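Local coordinates for Mlr6093 protein (Mesorhizobium loti, PDB 2QJ8) that probably acts as a zinc-dependent hydrolase of the succinylglutamate desuccinylase/aspartoacylase family, cleaving amide or ester bonds, at residues T99-K104 against G116-R121; R108-R113 against D188-T193; L138-F143 against I203-G208; D148-I153 against L176-L181. All coordinates share one frame; numbering follows the deposited sequence.

Contact 1. Residues T99-K104 against G116-R121; sequences TPIDGK and GSVSER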
loop_
_atom_site.group_PDB
_atom_site.type_symbol
_atom_site.label_atom_id
_atom_site.label_comp_id
_atom_site.label_asym_id
_atom_site.label_seq_id
_atom_site.Cartn_x
_atom_site.Cartn_y
_atom_site.Cartn_z
ATOM N N THR A 99 4.268 9.907 14.060
ATOM C CA THR A 99 5.380 10.820 14.133
ATOM C C THR A 99 6.669 10.062 14.484
ATOM O O THR A 99 6.734 9.409 15.524
ATOM C CB THR A 99 5.094 11.907 15.167
ATOM O OG1 THR A 99 3.810 12.470 14.904
ATOM C CG2 THR A 99 6.169 13.006 15.147
ATOM N N PRO A 100 7.684 10.116 13.596
ATOM C CA PRO A 100 8.904 9.375 13.879
ATOM C C PRO A 100 9.730 9.862 15.078
ATOM O O PRO A 100 10.431 9.049 15.683
ATOM C CB PRO A 100 9.702 9.524 12.582
ATOM C CG PRO A 100 9.210 10.771 11.976
ATOM C CD PRO A 100 7.763 10.804 12.293
ATOM N N ILE A 101 9.639 11.145 15.435
ATOM C CA ILE A 101 10.440 11.674 16.557
ATOM C C ILE A 101 9.994 11.172 17.924
ATOM O O ILE A 101 10.827 10.714 18.720
ATOM C CB ILE A 101 10.466 13.227 16.560
ATOM C CG1 ILE A 101 11.239 13.724 15.328
ATOM C CG2 ILE A 101 11.134 13.776 17.821
ATOM C CD1 ILE A 101 11.334 15.220 15.240
ATOM N N ASP A 102 8.688 11.262 18.189
ATOM C CA ASP A 102 8.118 10.874 19.500
ATOM C C ASP A 102 7.291 9.582 19.511
ATOM O O ASP A 102 6.863 9.149 20.577
ATOM C CB ASP A 102 7.333 12.053 20.134
ATOM C CG ASP A 102 6.147 12.511 19.318
ATOM O OD1 ASP A 102 5.902 11.977 18.235
ATOM O OD2 ASP A 102 5.469 13.462 19.748
ATOM N N GLY A 103 7.047 8.997 18.337
ATOM C CA GLY A 103 6.259 7.765 18.208
ATOM C C GLY A 103 4.758 7.941 18.376
ATOM O O GLY A 103 4.030 6.953 18.304
ATOM N N LYS A 104 4.272 9.185 18.517
ATOM C CA LYS A 104 2.865 9.435 18.820
ATOM C C LYS A 104 2.018 9.647 17.584
ATOM O O LYS A 104 2.458 10.170 16.549
ATOM C CB LYS A 104 2.697 10.625 19.788
ATOM C CG LYS A 104 3.497 10.497 21.092
ATOM C CD LYS A 104 3.376 11.703 22.044
ATOM C CE LYS A 104 4.207 11.443 23.293
ATOM N NZ LYS A 104 4.375 12.632 24.184
ATOM N N GLY A 116 5.081 20.119 25.244
ATOM C CA GLY A 116 5.147 18.658 25.160
ATOM C C GLY A 116 6.062 18.258 24.025
ATOM O O GLY A 116 6.769 19.099 23.471
ATOM N N SER A 117 6.043 16.982 23.661
ATOM C CA SER A 117 6.838 16.469 22.541
ATOM C C SER A 117 6.330 17.039 21.180
ATOM O O SER A 117 5.280 17.678 21.128
ATOM C CB SER A 117 6.733 14.958 22.543
ATOM O OG SER A 117 5.386 14.638 22.297
ATOM N N VAL A 118 7.033 16.770 20.074
ATOM C CA VAL A 118 6.662 17.379 18.762
ATOM C C VAL A 118 5.194 17.165 18.368
ATOM O O VAL A 118 4.541 18.119 18.000
ATOM C CB VAL A 118 7.638 17.022 17.576
ATOM C CG1 VAL A 118 7.573 15.528 17.194
ATOM C CG2 VAL A 118 7.339 17.920 16.364
ATOM N N SER A 119 4.671 15.944 18.480
ATOM C CA SER A 119 3.251 15.671 18.150
ATOM C C SER A 119 2.271 16.538 18.951
ATOM O O SER A 119 1.299 17.067 18.400
ATOM C CB SER A 119 2.888 14.204 18.358
ATOM O OG SER A 119 3.813 13.380 17.684
ATOM N N GLU A 120 2.584 16.709 20.228
ATOM C CA GLU A 120 1.795 17.523 21.159
ATOM C C GLU A 120 1.850 19.017 20.833
ATOM O O GLU A 120 0.837 19.713 20.986
ATOM C CB GLU A 120 2.276 17.301 22.595
ATOM C CG GLU A 120 2.220 15.857 23.075
ATOM C CD GLU A 120 2.719 15.747 24.469
ATOM O OE1 GLU A 120 1.922 15.982 25.399
ATOM O OE2 GLU A 120 3.907 15.415 24.647
ATOM N N ARG A 121 3.023 19.511 20.398
ATOM C CA ARG A 121 3.153 20.918 19.962
ATOM C C ARG A 121 2.415 21.172 18.641
ATOM O O ARG A 121 1.843 22.254 18.459
ATOM C CB ARG A 121 4.620 21.369 19.854
ATOM C CG ARG A 121 5.403 21.236 21.165
ATOM C CD ARG A 121 6.740 22.011 21.160
ATOM N NE ARG A 121 7.649 21.587 20.097
ATOM C CZ ARG A 121 8.366 20.466 20.087
ATOM N NH1 ARG A 121 8.299 19.600 21.074
ATOM N NH2 ARG A 121 9.163 20.206 19.064
#
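Asp102 directs its carboxylate at the first turn of helix 118-129, where Ser119 N donates to Asp102 OD2 over 2.9 Å, approaching from above the carboxylate plane. The same group also reaches back along its own chain: Lys104 N donates to Asp102 OD1 at 3.2 Å, which makes an Asx turn. Both bonds depend on CG standing between the backbone N and the carbonyl carbon (chi1 62°). Around them lies a network of hydroxyls. Ser119 OG is 2.6 Å from Asp102 OD1 and 2.9 Å from Thr99 OG1, while Ser117 OG lies 2.8 Å from Asp102 OD2. Replacing Asp102 by alanine removes the carboxylate, which would probably leave Ser119 N without its acceptor and free the turn before Lys104 to shift.

The charged component is one salt bridge. The extended chain of Lys104 carries NZ to within 2.9 Å of Glu120 OE2, a weakly formed hydrogen bond, and that carboxylate also receives Ser117 N within the first helical turn.

Apolar contact is modest by comparison: Val118 CG1 packs against Thr99 CG2 at 3.5 Å and also meets the branched CB of Ile101.

Beyond the pair, Asp29 accepts from Val118 N and forms a salt bridge with Arg121. Thr99 and Ile101 rest on Leu90 of helix 89-94, so the loop is held between two helices.

Contact 2. Residues R108-R113 against D188-T193; sequences RVFPGR and DGMFDT
The N-terminal turn of helix 190-197, with Gly189 at its N-cap, packs against the loop 108-113 through a Met-aromatic contact and close backbone approaches. Met190, present as selenomethionine, lies side by side with Phe110, the two side chains pointing the same way. In the conformer described, its SE stands over the ring face, 4.9 Å from the centroid of Phe110 and 16° off the ring normal. The bend at chi3 (-53°) turns the methyl CE back toward the ring atoms CD1 and CE1 of Phe110.

Where the backbones meet, no conventional hydrogen bond joins them, and two CA-H...O contacts accompany the close approach. Gly189 CA points a hydrogen at Phe110 O across 3.3 Å, and Arg108 CA does likewise to Asp188 O at 3.5 Å. The CA atoms of Arg108 and Gly189 are only 3.9 Å apart, and a side chain on Gly189 would run into Arg108 CA, so the absence of one is what permits the approach.

Gly189 O is gripped twice from within the helix, by Thr193 N and by Thr193 OG1 at 2.8 Å, the hydroxyl coming from above the carbonyl plane. That same OG1 lies 3.9 Å from CD of Pro111, whose preceding peptide bond is cis.

Behind Phe110 stands helix 118-129, with Ala123, Ile126 and Ser127 touching its side chain. Met190 also touches Phe202 of strand 201-208, so the loop is wedged between a helix and the helix start leading into a central strand.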
loop_
_atom_site.group_PDB
_atom_site.type_symbol
_atom_site.label_atom_id
_atom_site.label_comp_id
_atom_site.label_asym_id
_atom_site.label_seq_id
_atom_site.Cartn_x
_atom_site.Cartn_y
_atom_site.Cartn_z
ATOM N N ARG A 108 -4.526 11.187 18.125
ATOM C CA ARG A 108 -4.926 10.808 19.497
ATOM C C ARG A 108 -4.400 11.723 20.601
ATOM O O ARG A 108 -4.945 11.689 21.715
ATOM C CB ARG A 108 -4.713 9.321 19.886
ATOM C CG ARG A 108 -3.326 8.763 19.750
ATOM C CD ARG A 108 -3.035 7.531 20.643
ATOM N NE ARG A 108 -1.903 6.739 20.126
ATOM C CZ ARG A 108 -0.599 7.064 20.187
ATOM N NH1 ARG A 108 -0.163 8.206 20.744
ATOM N NH2 ARG A 108 0.298 6.239 19.639
ATOM N N VAL A 109 -3.402 12.572 20.314
ATOM C CA VAL A 109 -2.864 13.497 21.345
ATOM C C VAL A 109 -3.563 14.867 21.447
ATOM O O VAL A 109 -3.275 15.601 22.382
ATOM C CB VAL A 109 -1.340 13.709 21.212
ATOM C CG1 VAL A 109 -0.630 12.351 21.122
ATOM C CG2 VAL A 109 -1.016 14.586 20.045
ATOM N N PHE A 110 -4.470 15.216 20.524
ATOM C CA PHE A 110 -5.215 16.503 20.597
ATOM C C PHE A 110 -5.914 16.652 21.944
ATOM O O PHE A 110 -6.411 15.666 22.455
ATOM C CB PHE A 110 -6.274 16.662 19.482
ATOM C CG PHE A 110 -5.765 17.348 18.244
ATOM C CD1 PHE A 110 -4.926 16.669 17.370
ATOM C CD2 PHE A 110 -6.157 18.631 17.938
ATOM C CE1 PHE A 110 -4.448 17.260 16.226
ATOM C CE2 PHE A 110 -5.714 19.253 16.787
ATOM C CZ PHE A 110 -4.844 18.567 15.918
ATOM N N PRO A 111 -5.946 17.877 22.521
ATOM C CA PRO A 111 -5.455 19.149 22.006
ATOM C C PRO A 111 -3.945 19.426 22.225
ATOM O O PRO A 111 -3.514 20.563 22.068
ATOM C CB PRO A 111 -6.330 20.145 22.774
ATOM C CG PRO A 111 -6.361 19.532 24.152
ATOM C CD PRO A 111 -6.438 18.036 23.905
ATOM N N GLY A 112 -3.146 18.420 22.561
ATOM C CA GLY A 112 -1.721 18.620 22.841
ATOM C C GLY A 112 -1.378 19.577 23.976
ATOM O O GLY A 112 -2.204 19.847 24.850
ATOM N N ARG A 113 -0.127 20.046 23.972
ATOM C CA ARG A 113 0.390 21.019 24.911
ATOM C C ARG A 113 1.624 21.702 24.305
ATOM O O ARG A 113 2.394 21.083 23.591
ATOM C CB ARG A 113 0.713 20.420 26.297
ATOM C CG ARG A 113 1.784 19.343 26.408
ATOM C CD ARG A 113 1.885 18.907 27.889
ATOM N NE ARG A 113 2.797 17.789 28.158
ATOM C CZ ARG A 113 4.059 17.859 28.622
ATOM N NH1 ARG A 113 4.670 19.019 28.885
ATOM N NH2 ARG A 113 4.744 16.726 28.831
ATOM N N ASP A 188 -10.079 9.014 21.190
ATOM C CA ASP A 188 -9.168 9.836 21.972
ATOM C C ASP A 188 -8.576 10.889 21.067
ATOM O O ASP A 188 -8.414 10.666 19.869
ATOM C CB ASP A 188 -8.036 9.018 22.604
ATOM C CG ASP A 188 -8.506 8.138 23.762
ATOM O OD1 ASP A 188 -9.687 8.213 24.171
ATOM O OD2 ASP A 188 -7.668 7.364 24.265
ATOM N N GLY A 189 -8.365 12.068 21.625
ATOM C CA GLY A 189 -7.782 13.144 20.887
ATOM C C GLY A 189 -8.696 14.062 20.093
ATOM O O GLY A 189 -9.505 14.791 20.669
HETATM N N MSE A 190 -8.584 13.990 18.768
HETATM C CA MSE A 190 -9.295 14.899 17.872
HETATM C C MSE A 190 -10.811 14.731 17.931
HETATM O O MSE A 190 -11.540 15.714 17.961
HETATM C CB MSE A 190 -8.790 14.734 16.429
HETATM C CG MSE A 190 -9.056 15.924 15.536
HETATM SE SE MSE A 190 -8.199 15.827 13.765
HETATM C CE MSE A 190 -6.346 15.491 14.267
ATOM N N PHE A 191 -11.279 13.492 17.942
ATOM C CA PHE A 191 -12.713 13.240 17.989
ATOM C C PHE A 191 -13.291 13.823 19.263
ATOM O O PHE A 191 -14.207 14.631 19.205
ATOM C CB PHE A 191 -13.023 11.742 17.893
ATOM C CG PHE A 191 -14.495 11.437 17.824
ATOM C CD1 PHE A 191 -15.289 11.432 18.973
ATOM C CD2 PHE A 191 -15.092 11.177 16.597
ATOM C CE1 PHE A 191 -16.643 11.162 18.901
ATOM C CE2 PHE A 191 -16.444 10.909 16.517
ATOM C CZ PHE A 191 -17.223 10.898 17.671
ATOM N N ASP A 192 -12.758 13.414 20.409
ATOM C CA ASP A 192 -13.224 13.947 21.695
ATOM C C ASP A 192 -13.159 15.456 21.771
ATOM O O ASP A 192 -14.052 16.092 22.304
ATOM C CB ASP A 192 -12.404 13.387 22.854
ATOM C CG ASP A 192 -12.789 11.970 23.228
ATOM O OD1 ASP A 192 -13.734 11.399 22.632
ATOM O OD2 ASP A 192 -12.117 11.419 24.124
ATOM N N THR A 193 -12.102 16.027 21.218
ATOM C CA THR A 193 -11.915 17.481 21.225
ATOM C C THR A 193 -12.975 18.230 20.428
ATOM O O THR A 193 -13.664 19.084 20.959
ATOM C CB THR A 193 -10.477 17.846 20.713
ATOM O OG1 THR A 193 -9.546 17.405 21.700
ATOM C CG2 THR A 193 -10.322 19.349 20.541
#

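Contact 3. Residues L138-F143 against I203-G208; sequences LDLHSF and ICTEFG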
loop_
_atom_site.group_PDB
_atom_site.type_symbol
_atom_site.label_atom_id
_atom_site.label_comp_id
_atom_site.label_asym_id
_atom_site.label_seq_id
_atom_site.Cartn_x
_atom_site.Cartn_y
_atom_site.Cartn_z
ATOM N N LEU A 138 -13.132 18.720 8.345
ATOM C CA LEU A 138 -13.110 17.610 7.403
ATOM C C LEU A 138 -11.699 17.017 7.418
ATOM O O LEU A 138 -10.758 17.675 6.959
ATOM C CB LEU A 138 -13.489 18.071 5.989
ATOM C CG LEU A 138 -13.336 17.069 4.818
ATOM C CD1 LEU A 138 -14.158 15.769 5.023
ATOM C CD2 LEU A 138 -13.721 17.759 3.539
ATOM N N ASP A 139 -11.548 15.792 7.933
ATOM C CA ASP A 139 -10.243 15.099 7.940
ATOM C C ASP A 139 -10.215 14.055 6.823
ATOM O O ASP A 139 -11.111 13.219 6.733
ATOM C CB ASP A 139 -9.974 14.475 9.306
ATOM C CG ASP A 139 -8.567 13.817 9.421
ATOM O OD1 ASP A 139 -7.520 14.406 9.043
ATOM O OD2 ASP A 139 -8.519 12.688 9.950
ATOM N N LEU A 140 -9.185 14.133 5.966
ATOM C CA LEU A 140 -8.954 13.209 4.858
ATOM C C LEU A 140 -8.031 12.150 5.484
ATOM O O LEU A 140 -6.808 12.300 5.531
ATOM C CB LEU A 140 -8.367 13.949 3.660
ATOM C CG LEU A 140 -9.141 15.229 3.264
ATOM C CD1 LEU A 140 -8.454 15.948 2.117
ATOM C CD2 LEU A 140 -10.634 14.977 2.924
ATOM N N HIS A 141 -8.670 11.087 5.986
ATOM C CA HIS A 141 -8.056 10.130 6.932
ATOM C C HIS A 141 -7.504 8.827 6.334
ATOM O O HIS A 141 -8.057 8.257 5.381
ATOM C CB HIS A 141 -9.090 9.825 8.011
ATOM C CG HIS A 141 -8.603 8.935 9.107
ATOM N ND1 HIS A 141 -8.943 7.601 9.184
ATOM C CD2 HIS A 141 -7.796 9.185 10.170
ATOM C CE1 HIS A 141 -8.360 7.064 10.245
ATOM N NE2 HIS A 141 -7.659 8.004 10.861
ATOM N N SER A 142 -6.375 8.399 6.886
ATOM C CA SER A 142 -5.733 7.198 6.437
ATOM C C SER A 142 -6.330 6.039 7.175
ATOM O O SER A 142 -6.143 5.933 8.367
ATOM C CB SER A 142 -4.246 7.241 6.740
ATOM O OG SER A 142 -3.643 6.029 6.316
ATOM N N PHE A 143 -7.062 5.186 6.481
ATOM C CA PHE A 143 -7.623 4.009 7.141
ATOM C C PHE A 143 -6.465 3.051 7.515
ATOM O O PHE A 143 -6.435 2.512 8.630
ATOM C CB PHE A 143 -8.654 3.341 6.239
ATOM C CG PHE A 143 -9.496 2.339 6.947
ATOM C CD1 PHE A 143 -10.532 2.765 7.775
ATOM C CD2 PHE A 143 -9.247 0.983 6.819
ATOM C CE1 PHE A 143 -11.315 1.868 8.435
ATOM C CE2 PHE A 143 -10.029 0.070 7.493
ATOM C CZ PHE A 143 -11.074 0.523 8.294
ATOM N N ILE A 203 -16.098 15.415 10.333
ATOM C CA ILE A 203 -16.301 14.460 9.234
ATOM C C ILE A 203 -14.962 13.844 8.811
ATOM O O ILE A 203 -13.985 14.544 8.591
ATOM C CB ILE A 203 -17.091 15.127 8.072
ATOM C CG1 ILE A 203 -18.523 15.406 8.546
ATOM C CG2 ILE A 203 -17.176 14.245 6.878
ATOM C CD1 ILE A 203 -19.328 16.153 7.553
ATOM N N CYS A 204 -14.936 12.507 8.773
ATOM C CA CYS A 204 -13.753 11.744 8.455
ATOM C C CYS A 204 -13.996 10.896 7.202
ATOM O O CYS A 204 -14.789 9.959 7.250
ATOM C CB CYS A 204 -13.450 10.880 9.676
ATOM S SG CYS A 204 -11.877 10.114 9.668
ATOM N N THR A 205 -13.330 11.242 6.100
ATOM C CA THR A 205 -13.444 10.499 4.841
ATOM C C THR A 205 -12.317 9.469 4.886
ATOM O O THR A 205 -11.219 9.795 5.300
ATOM C CB THR A 205 -13.317 11.395 3.635
ATOM O OG1 THR A 205 -12.044 12.008 3.672
ATOM C CG2 THR A 205 -14.394 12.487 3.657
ATOM N N GLU A 206 -12.587 8.244 4.459
ATOM C CA GLU A 206 -11.618 7.151 4.606
ATOM C C GLU A 206 -10.890 6.768 3.345
ATOM O O GLU A 206 -11.522 6.462 2.335
ATOM C CB GLU A 206 -12.293 5.913 5.176
ATOM C CG GLU A 206 -12.883 6.084 6.565
ATOM C CD GLU A 206 -11.884 6.419 7.672
ATOM O OE1 GLU A 206 -10.686 6.092 7.569
ATOM O OE2 GLU A 206 -12.323 7.000 8.691
ATOM N N PHE A 207 -9.556 6.764 3.459
ATOM C CA PHE A 207 -8.611 6.419 2.390
ATOM C C PHE A 207 -7.819 5.186 2.823
ATOM O O PHE A 207 -7.186 5.205 3.887
ATOM C CB PHE A 207 -7.632 7.578 2.116
ATOM C CG PHE A 207 -8.284 8.831 1.542
ATOM C CD1 PHE A 207 -8.905 9.758 2.368
ATOM C CD2 PHE A 207 -8.255 9.093 0.170
ATOM C CE1 PHE A 207 -9.488 10.901 1.838
ATOM C CE2 PHE A 207 -8.833 10.254 -0.354
ATOM C CZ PHE A 207 -9.472 11.145 0.494
ATOM N N GLY A 208 -7.921 4.109 2.037
ATOM C CA GLY A 208 -7.180 2.854 2.270
ATOM C C GLY A 208 -6.023 2.811 1.284
ATOM O O GLY A 208 -5.955 3.636 0.378
HETATM O O HOH W 1 -4.234 4.512 4.356
#
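Leu138 and Thr205 meet on the closely packed face of this strand pair, CD1 of the leucine lying 3.6 Å from CG2 of the threonine and crossing it at about a right angle. Farther along, Leu140 CB approaches Phe207 CE1 at 3.7 Å, and the edge of the Phe207 ring runs past His141 O. The backbone ladder holds this register with alternate donors, among them His141 N to Thr205 O and Phe207 N to His141 O, and ends at Phe143 N, 2.6 Å from Phe207 O.

The two strands run parallel, their short axes 41° apart, within the central alpha/beta core expected of this zinc exopeptidase-like family. The Asp-Leu-His sequence ending at His141 is consistent with the zinc-site histidine of aspartoacylase relatives, and His55 and Glu58 touch neighbouring Ser142.

The other face is polar and less completely enclosed. There His141 ND1 donates to Glu206 OE1 over 2.8 Å in a nearly straight bond (172°), entering on the syn side of the carboxylate and within the imidazole plane, although the two flat groups are 79° apart. Glu206, bent at chi2, is itself buried, and OE1 also sits at the edge of the Phe143 ring, 3.3 Å from CD1. Back on the side of Leu140 and Phe207, at the far end of the pair, a water donates to Phe207 O at 3.1 Å and bonds Ser142 OG.

Contact 4. Residues D148-I153 against L176-L181; sequences DCAPSI and LPVTLL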
loop_
_atom_site.group_PDB
_atom_site.type_symbol
_atom_site.label_atom_id
_atom_site.label_comp_id
_atom_site.label_asym_id
_atom_site.label_seq_id
_atom_site.Cartn_x
_atom_site.Cartn_y
_atom_site.Cartn_z
ATOM N N ASP A 148 -7.557 -2.170 2.182
ATOM C CA ASP A 148 -8.348 -1.628 1.108
ATOM C C ASP A 148 -9.695 -1.381 1.829
ATOM O O ASP A 148 -10.128 -2.216 2.619
ATOM C CB ASP A 148 -8.541 -2.639 0.005
ATOM C CG ASP A 148 -9.048 -2.020 -1.275
ATOM O OD1 ASP A 148 -9.017 -0.783 -1.443
ATOM O OD2 ASP A 148 -9.467 -2.781 -2.158
ATOM N N CYS A 149 -10.306 -0.224 1.616
ATOM C CA CYS A 149 -11.609 0.064 2.172
ATOM C C CYS A 149 -12.424 0.854 1.167
ATOM O O CYS A 149 -11.875 1.458 0.236
ATOM C CB CYS A 149 -11.522 0.774 3.523
ATOM S SG CYS A 149 -10.991 2.482 3.488
ATOM N N ALA A 150 -13.738 0.833 1.361
ATOM C CA ALA A 150 -14.664 1.551 0.501
ATOM C C ALA A 150 -14.446 3.066 0.618
ATOM O O ALA A 150 -14.102 3.526 1.703
ATOM C CB ALA A 150 -16.091 1.224 0.919
ATOM N N PRO A 151 -14.619 3.835 -0.490
ATOM C CA PRO A 151 -14.584 5.309 -0.356
ATOM C C PRO A 151 -15.829 5.657 0.443
ATOM O O PRO A 151 -16.942 5.337 0.034
ATOM C CB PRO A 151 -14.648 5.822 -1.796
ATOM C CG PRO A 151 -14.337 4.622 -2.655
ATOM C CD PRO A 151 -14.858 3.436 -1.885
ATOM N N SER A 152 -15.616 6.277 1.597
ATOM C CA SER A 152 -16.671 6.398 2.593
ATOM C C SER A 152 -16.435 7.447 3.655
ATOM O O SER A 152 -15.426 8.117 3.655
ATOM C CB SER A 152 -16.744 5.025 3.329
ATOM O OG SER A 152 -15.498 4.665 3.907
ATOM N N ILE A 153 -17.446 7.609 4.504
ATOM C CA ILE A 153 -17.369 8.355 5.725
ATOM C C ILE A 153 -17.784 7.370 6.807
ATOM O O ILE A 153 -18.778 6.676 6.619
ATOM C CB ILE A 153 -18.323 9.564 5.725
ATOM C CG1 ILE A 153 -17.746 10.678 4.836
ATOM C CG2 ILE A 153 -18.513 10.083 7.116
ATOM C CD1 ILE A 153 -18.716 11.720 4.471
ATOM N N LEU A 176 -20.903 9.469 -1.076
ATOM C CA LEU A 176 -19.867 8.467 -1.265
ATOM C C LEU A 176 -20.537 7.070 -1.308
ATOM O O LEU A 176 -21.709 6.921 -0.889
ATOM C CB LEU A 176 -18.845 8.523 -0.124
ATOM C CG LEU A 176 -17.935 9.737 -0.123
ATOM C CD1 LEU A 176 -17.212 9.883 1.253
ATOM C CD2 LEU A 176 -16.930 9.695 -1.285
ATOM N N PRO A 177 -19.847 6.061 -1.882
ATOM C CA PRO A 177 -20.352 4.682 -1.924
ATOM C C PRO A 177 -20.940 4.135 -0.623
ATOM O O PRO A 177 -21.987 3.490 -0.667
ATOM C CB PRO A 177 -19.112 3.889 -2.325
ATOM C CG PRO A 177 -18.415 4.793 -3.223
ATOM C CD PRO A 177 -18.603 6.180 -2.671
ATOM N N VAL A 178 -20.297 4.430 0.508
ATOM C CA VAL A 178 -20.739 3.977 1.823
ATOM C C VAL A 178 -20.672 5.038 2.907
ATOM O O VAL A 178 -19.679 5.757 3.009
ATOM C CB VAL A 178 -19.820 2.822 2.322
ATOM C CG1 VAL A 178 -20.185 2.377 3.758
ATOM C CG2 VAL A 178 -19.848 1.634 1.332
ATOM N N THR A 179 -21.718 5.155 3.718
ATOM C CA THR A 179 -21.604 5.911 4.969
ATOM C C THR A 179 -21.675 4.794 6.010
ATOM O O THR A 179 -22.646 4.061 6.038
ATOM C CB THR A 179 -22.695 6.997 5.187
ATOM O OG1 THR A 179 -22.632 7.951 4.124
ATOM C CG2 THR A 179 -22.470 7.715 6.548
ATOM N N LEU A 180 -20.654 4.646 6.853
ATOM C CA LEU A 180 -20.644 3.538 7.804
ATOM C C LEU A 180 -20.862 3.963 9.239
ATOM O O LEU A 180 -20.066 4.735 9.756
ATOM C CB LEU A 180 -19.314 2.778 7.722
ATOM C CG LEU A 180 -19.143 1.497 8.567
ATOM C CD1 LEU A 180 -20.101 0.361 8.194
ATOM C CD2 LEU A 180 -17.707 1.032 8.477
ATOM N N LEU A 181 -21.910 3.425 9.868
ATOM C CA LEU A 181 -22.150 3.661 11.285
ATOM C C LEU A 181 -21.294 2.629 12.027
ATOM O O LEU A 181 -21.419 1.428 11.814
ATOM C CB LEU A 181 -23.626 3.534 11.666
ATOM C CG LEU A 181 -24.666 4.375 10.922
ATOM C CD1 LEU A 181 -25.953 4.370 11.739
ATOM C CD2 LEU A 181 -24.221 5.799 10.692
#
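Ile153 O is met twice by the neighbouring strand: Leu180 N donates to it at 2.8 Å in a nearly straight bond, and Thr179 CA adds a CA-H...O contact at 3.4 Å. The return bond, from Ile153 N to Val178 O, is longer at 3.3 Å and lies in the carbonyl plane. These links set strands 152-155 and 178-182 parallel, the two strands of a beta-alpha-beta unit whose helix is 161-172.

At the entry to the pair the packing is apolar. The rings of Pro151 and Pro177 cross at about a right angle, and Pro177 CD also comes within 3.3 Å of Pro151 O. A glycine in place of Pro177 would probably open a gap beside the Pro151 ring and leave the backbone before Val178 freer to turn. Leu176 reaches past this corner, placing CD1 3.7 Å from CG1 of Ile153, whereas Val178 CG2 meets Ala150 CB at 3.8 Å on the other side of the strand.

Ser152 shows how a hydroxyl can be kept out of such an interface. Its OG, held between the backbone N and carbonyl carbon (chi1 57°), bonds Ala150 O at 2.8 Å, while its CB lies against Val178 O and CB. Hydrogen bonding across the pair is thus left to the main chain, and the buried side chains contribute shape and hydrocarbon contact.

How the contacts relate
Contacts 3 and 4 form one continuous region, their centres about 10 Å apart: strand 201-208 lies next to 152-155, and Glu206 N reaches Ser152 O at 3.0 Å, a probable hydrogen bond. Cys149 SG packs there against Phe143 CB. Contacts 1 and 2 make a second cluster, centres about 13 Å apart, joined by a long, weak ion pair between Glu120 OE1 and Arg113 NE. Contact 2 comes nearest the other cluster, about 5 Å from contact 3 between nearest atoms without touching it; helix 190-197 leads into strand 201-208. The probable zinc site, inferred from relatives, involves contact 3 through His141, whereas contacts 1 and 4, about 30 Å apart between centres, flank opposite sides of the chain's centre.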